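Local coordinates for mandelate racemase/muconate lactonizing enzyme family protein (PDB 3U4F) that probably acts as a magnesium-dependent lyase or racemase of the enolase superfamily, with the metal bound in a TIM-barrel active site, at residues I251-E257 / V274-D280; L239-K243 / R267-A273. One frame throughout, in Å; residues are numbered along the deposited sequence.

Contact 1. Residues I251-E257 / V274-D280. With MG (magnesium ion), chain E; GAI (guanidine), chain F.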
# COMPACT_ATOMS: atom_id res chain seq x y z
N ILE A 251 -7.37 13.93 27.29
CA ILE A 251 -8.27 12.91 26.69
C ILE A 251 -7.42 11.92 25.88
O ILE A 251 -6.42 12.32 25.27
CB ILE A 251 -9.40 13.57 25.84
CG1 ILE A 251 -10.41 12.52 25.32
CG2 ILE A 251 -8.80 14.49 24.74
CD1 ILE A 251 -11.71 13.14 24.77
N ASP A 252 -7.77 10.62 25.93
CA ASP A 252 -7.10 9.61 25.11
C ASP A 252 -7.29 9.96 23.64
O ASP A 252 -8.43 10.19 23.18
CB ASP A 252 -7.72 8.21 25.31
CG ASP A 252 -7.24 7.52 26.59
OD1 ASP A 252 -6.22 7.93 27.19
OD2 ASP A 252 -7.90 6.53 26.98
N VAL A 253 -6.17 9.99 22.92
CA VAL A 253 -6.14 10.13 21.46
C VAL A 253 -5.78 8.73 20.91
O VAL A 253 -4.88 8.05 21.43
CB VAL A 253 -5.10 11.19 21.01
CG1 VAL A 253 -4.83 11.16 19.48
CG2 VAL A 253 -5.53 12.61 21.46
N THR A 254 -6.50 8.32 19.88
CA THR A 254 -6.51 6.92 19.45
C THR A 254 -6.37 6.89 17.93
O THR A 254 -6.73 7.85 17.25
CB THR A 254 -7.80 6.21 19.92
OG1 THR A 254 -8.90 6.54 19.08
CG2 THR A 254 -8.17 6.63 21.39
N GLY A 255 -5.79 5.81 17.40
CA GLY A 255 -5.78 5.66 15.95
C GLY A 255 -5.07 4.40 15.50
O GLY A 255 -4.57 3.62 16.34
N GLY A 256 -5.05 4.22 14.18
CA GLY A 256 -4.27 3.17 13.52
C GLY A 256 -5.08 2.31 12.56
O GLY A 256 -4.52 1.38 11.98
N GLU A 257 -6.37 2.59 12.38
CA GLU A 257 -7.21 1.70 11.59
C GLU A 257 -6.75 1.51 10.15
O GLU A 257 -6.94 0.42 9.62
CB GLU A 257 -8.68 2.08 11.64
CG GLU A 257 -9.02 3.37 10.88
CD GLU A 257 -10.38 3.84 11.26
OE1 GLU A 257 -10.62 4.05 12.48
OE2 GLU A 257 -11.20 4.02 10.33
N VAL A 274 -0.03 7.78 19.94
CA VAL A 274 -1.41 7.66 20.40
C VAL A 274 -1.43 6.98 21.79
O VAL A 274 -0.47 6.32 22.18
CB VAL A 274 -2.33 6.84 19.43
CG1 VAL A 274 -2.50 7.54 18.08
CG2 VAL A 274 -1.78 5.44 19.20
N ASP A 275 -2.55 7.14 22.48
CA ASP A 275 -2.78 6.54 23.80
C ASP A 275 -3.42 5.16 23.73
O ASP A 275 -3.23 4.36 24.64
CB ASP A 275 -3.67 7.46 24.63
CG ASP A 275 -3.06 8.86 24.77
OD1 ASP A 275 -1.97 8.99 25.40
OD2 ASP A 275 -3.64 9.80 24.19
N VAL A 276 -4.17 4.91 22.66
CA VAL A 276 -4.84 3.62 22.43
C VAL A 276 -4.59 3.26 20.95
O VAL A 276 -4.80 4.11 20.08
CB VAL A 276 -6.34 3.74 22.65
CG1 VAL A 276 -7.05 2.39 22.40
CG2 VAL A 276 -6.68 4.24 24.07
N VAL A 277 -4.17 2.04 20.66
CA VAL A 277 -3.96 1.63 19.27
C VAL A 277 -5.20 0.92 18.70
O VAL A 277 -5.89 0.18 19.41
CB VAL A 277 -2.67 0.79 19.08
CG1 VAL A 277 -1.45 1.57 19.59
CG2 VAL A 277 -2.74 -0.55 19.83
N GLN A 278 -5.46 1.14 17.41
CA GLN A 278 -6.71 0.68 16.81
C GLN A 278 -6.48 -0.04 15.46
O GLN A 278 -7.01 0.37 14.46
CB GLN A 278 -7.67 1.85 16.62
CG GLN A 278 -8.01 2.52 17.93
CD GLN A 278 -9.09 3.53 17.74
OE1 GLN A 278 -8.81 4.63 17.27
NE2 GLN A 278 -10.34 3.18 18.10
N PRO A 279 -5.77 -1.16 15.48
CA PRO A 279 -5.66 -1.96 14.23
C PRO A 279 -7.04 -2.47 13.75
O PRO A 279 -7.97 -2.62 14.55
CB PRO A 279 -4.77 -3.14 14.65
CG PRO A 279 -4.99 -3.27 16.13
CD PRO A 279 -5.10 -1.82 16.61
N ASP A 280 -7.18 -2.67 12.45
CA ASP A 280 -8.36 -3.36 11.91
C ASP A 280 -7.76 -4.70 11.53
O ASP A 280 -6.78 -4.74 10.79
CB ASP A 280 -8.89 -2.63 10.66
CG ASP A 280 -10.06 -3.37 9.99
OD1 ASP A 280 -11.20 -2.87 10.02
OD2 ASP A 280 -9.82 -4.46 9.42
MG MG E . -12.00 5.40 13.17
C GAI F . -14.21 4.19 12.66
N1 GAI F . -15.37 3.60 12.48
N2 GAI F . -13.61 5.03 11.74
N3 GAI F . -13.51 3.96 13.78
O HOH W 1 -3.80 12.28 24.86
O HOH W 2 -5.25 -1.67 10.64
O HOH W 3 -10.94 6.88 12.39

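Contact 2. Residues L239-K243 / R267-A273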
# COMPACT_ATOMS: atom_id res chain seq x y z
N LEU A 239 2.28 11.10 11.52
CA LEU A 239 2.36 10.62 12.91
C LEU A 239 2.79 11.74 13.86
O LEU A 239 2.35 11.79 15.00
CB LEU A 239 3.32 9.44 13.04
CG LEU A 239 3.03 8.14 12.25
CD1 LEU A 239 4.15 7.16 12.50
CD2 LEU A 239 1.74 7.53 12.73
N GLU A 240 3.63 12.65 13.39
CA GLU A 240 4.08 13.73 14.28
C GLU A 240 2.97 14.70 14.62
O GLU A 240 2.99 15.26 15.71
CB GLU A 240 5.30 14.45 13.74
CG GLU A 240 6.58 13.71 13.96
CD GLU A 240 7.76 14.48 13.40
OE1 GLU A 240 7.67 14.93 12.23
OE2 GLU A 240 8.76 14.66 14.14
N GLN A 241 2.01 14.89 13.72
CA GLN A 241 0.83 15.72 14.03
C GLN A 241 -0.01 15.09 15.14
O GLN A 241 -0.40 15.75 16.12
CB GLN A 241 -0.03 15.96 12.79
CG GLN A 241 0.66 16.80 11.68
CD GLN A 241 -0.26 17.10 10.51
OE1 GLN A 241 -1.47 17.00 10.62
NE2 GLN A 241 0.32 17.46 9.38
N THR A 242 -0.29 13.80 14.98
CA THR A 242 -1.08 13.08 15.98
C THR A 242 -0.39 13.09 17.36
O THR A 242 -1.03 13.28 18.38
CB THR A 242 -1.34 11.64 15.51
OG1 THR A 242 -1.99 11.69 14.22
CG2 THR A 242 -2.23 10.89 16.51
N LYS A 243 0.93 12.89 17.37
CA LYS A 243 1.69 12.96 18.63
C LYS A 243 1.55 14.34 19.31
O LYS A 243 1.34 14.44 20.52
CB LYS A 243 3.15 12.66 18.36
CG LYS A 243 4.05 12.60 19.59
CD LYS A 243 5.45 12.17 19.18
CE LYS A 243 6.53 12.61 20.15
NZ LYS A 243 6.52 11.72 21.32
N ARG A 267 7.03 2.31 14.64
CA ARG A 267 7.37 3.74 14.75
C ARG A 267 6.33 4.48 15.59
O ARG A 267 6.68 5.29 16.48
CB ARG A 267 7.51 4.36 13.35
CG ARG A 267 7.83 5.85 13.29
CD ARG A 267 8.08 6.35 11.84
NE ARG A 267 8.32 7.79 11.89
CZ ARG A 267 7.47 8.75 11.51
NH1 ARG A 267 6.29 8.44 10.97
NH2 ARG A 267 7.80 10.03 11.66
N MSE A 268 5.04 4.21 15.33
CA MSE A 268 3.95 4.93 15.99
C MSE A 268 3.96 4.62 17.50
O MSE A 268 3.77 5.51 18.33
CB MSE A 268 2.61 4.50 15.40
CG MSE A 268 1.41 5.26 15.99
SE MSE A 268 -0.30 4.33 15.74
CE MSE A 268 -0.09 3.68 13.87
N ILE A 269 4.20 3.36 17.82
CA ILE A 269 4.17 2.92 19.23
C ILE A 269 5.43 3.41 19.97
O ILE A 269 5.33 3.89 21.11
CB ILE A 269 3.94 1.39 19.33
CG1 ILE A 269 2.51 1.05 18.87
CG2 ILE A 269 4.25 0.85 20.75
CD1 ILE A 269 2.21 -0.44 18.68
N ASP A 270 6.59 3.30 19.32
CA ASP A 270 7.88 3.72 19.91
C ASP A 270 7.88 5.23 20.25
O ASP A 270 8.44 5.64 21.27
CB ASP A 270 9.03 3.43 18.95
CG ASP A 270 9.49 1.96 18.97
OD1 ASP A 270 8.94 1.12 19.73
OD2 ASP A 270 10.43 1.66 18.21
N MSE A 271 7.24 6.04 19.42
CA MSE A 271 7.15 7.48 19.68
C MSE A 271 5.95 7.88 20.54
O MSE A 271 5.77 9.06 20.84
CB MSE A 271 7.12 8.26 18.35
CG MSE A 271 5.83 8.09 17.63
SE MSE A 271 5.94 8.69 15.75
CE MSE A 271 5.63 10.50 16.15
N ARG A 272 5.13 6.89 20.91
CA ARG A 272 3.89 7.10 21.67
C ARG A 272 2.99 8.15 21.07
O ARG A 272 2.58 9.11 21.74
CB ARG A 272 4.16 7.47 23.13
CG ARG A 272 4.32 6.27 24.04
CD ARG A 272 5.76 5.99 24.16
NE ARG A 272 6.07 4.95 25.13
CZ ARG A 272 6.52 3.74 24.81
NH1 ARG A 272 6.68 3.39 23.53
NH2 ARG A 272 6.82 2.88 25.78
N ALA A 273 2.69 7.98 19.79
CA ALA A 273 1.94 8.97 19.08
C ALA A 273 0.46 8.95 19.50
O ALA A 273 -0.23 9.95 19.37
CB ALA A 273 2.08 8.75 17.60
O HOH W 4 5.87 12.47 11.00

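Contact 1. Residues I251-E257 / V274-D280
The side-chain amide of Gln278 lies beside Thr254, whose OG1 sits over the amide face, 62° out of the carbonyl plane, and donates a hydrogen bond of 2.6 Å to Gln278 OE1. The other arm of the amide, NE2, donates to Glu231 OE1. Val253 N donates to Asp275 OD2 in an almost straight bond (2.8 Å, 176°), on the anti lone pair, away from OD1, and a water joins the same oxygen to Ile251 O. Asp275 N in turn donates to Val253 O at 2.7 Å, closing a ring of two bonds. The like-charged Asp252 carboxylate is close by, its plane turned 31° from that of Asp275, a residue of the protein's second magnesium site whose side chain lies about 4 Å from that ion here without binding it.

Strands 253-255 and 276-277 are parallel neighbours in the TIM barrel, linked by helix 262-270 in a beta-alpha-beta crossover. The bond from Gln278 N to Gly255 O (2.8 Å) carries the pairing to the strand ends, and Thr254 CG2 packs on Val276 CB at 3.6 Å. At the backbone angles of Gly256 any side chain would be pushed against the carbonyl oxygen of Gly255. Glu257 OE1 then binds magnesium at 2.0 Å with Asp205, Glu231, a water and N2 and N3 of guanidine, while OE2 forms a salt bridge with Lys94 of the second subunit. A leucine in place of Gln278 would probably leave the Thr254 hydroxyl without this acceptor and the metal ligand Glu231 without this donor. Asp280 caps the next helix through OD2 and holds His307 through OD1.

Contact 2. Residues L239-K243 / R267-A273
Arg267 reaches over Leu239 with its chain extended from CG to NE, and its guanidinium carbon CZ lies 3.8 Å from Leu239 CD1; the still closer approach of NH1 to that methyl is doubtful. At the guanidinium edge, in its plane, a water accepts from NH2 and links it to the backbone N and OE1 of Glu240. Arg267 also faces Arg267 of the second subunit, like charge to like charge. One residue on, Met268, present as selenomethionine, sets its CG against the other methyl of the leucine, CD2, at 4.0 Å, the two side chains crossing at about a right angle.

Helices 239-248 and 262-270 are neighbours in the outer layer of the barrel. The selenomethionine side chain of Met271 lies between the end of the second and helix 239-248: SE rests 3.8 Å from Leu239 CB, and CE is pressed tightly against Lys243 CD at 3.5 Å. Lys243 crosses the Met271 side chain at a slant, with CG anti to its backbone N (chi1 -176°), and bends at its last torsion, bringing NZ in the carbonyl plane to a hydrogen bond of 2.8 Å with Met271 O. A Schellman motif ends the helix here: Arg272, with positive phi, donates from its N to Ile269 O, and Ala273 N to Met268 O. Arg272 NH1 gives Ile269 O a second hydrogen bond, from the face of the carbonyl opposite to that of Arg272 N. Ala273 finally brings the chain against helix 239-248, its CB 4.1 Å from Lys243 CB and its carbonyl oxygen 3.6 Å from Thr242 CG2, the same oxygen being hydrogen-bonded by Ser246 OG.

Overall arrangement
From the N terminus the chain first runs through 239-243, on the helix that precedes strand 253-255, then through 251-257, the helix end 267-273 and lastly 274-280. Contact 2 closes a loop that contains that strand, and contact 1 closes one that contains helix 262-270, so the two loops cross. Contact 1 ties neighbouring strands of the barrel wall and contact 2 ties the helices outside it. With centres 10 Å apart they meet in the layer between: Thr242 packs against Val253 and Val274, Val274 also touches Met268, and Val277 lies on Ile269. Residues 267-280 pass from one contact straight into the other.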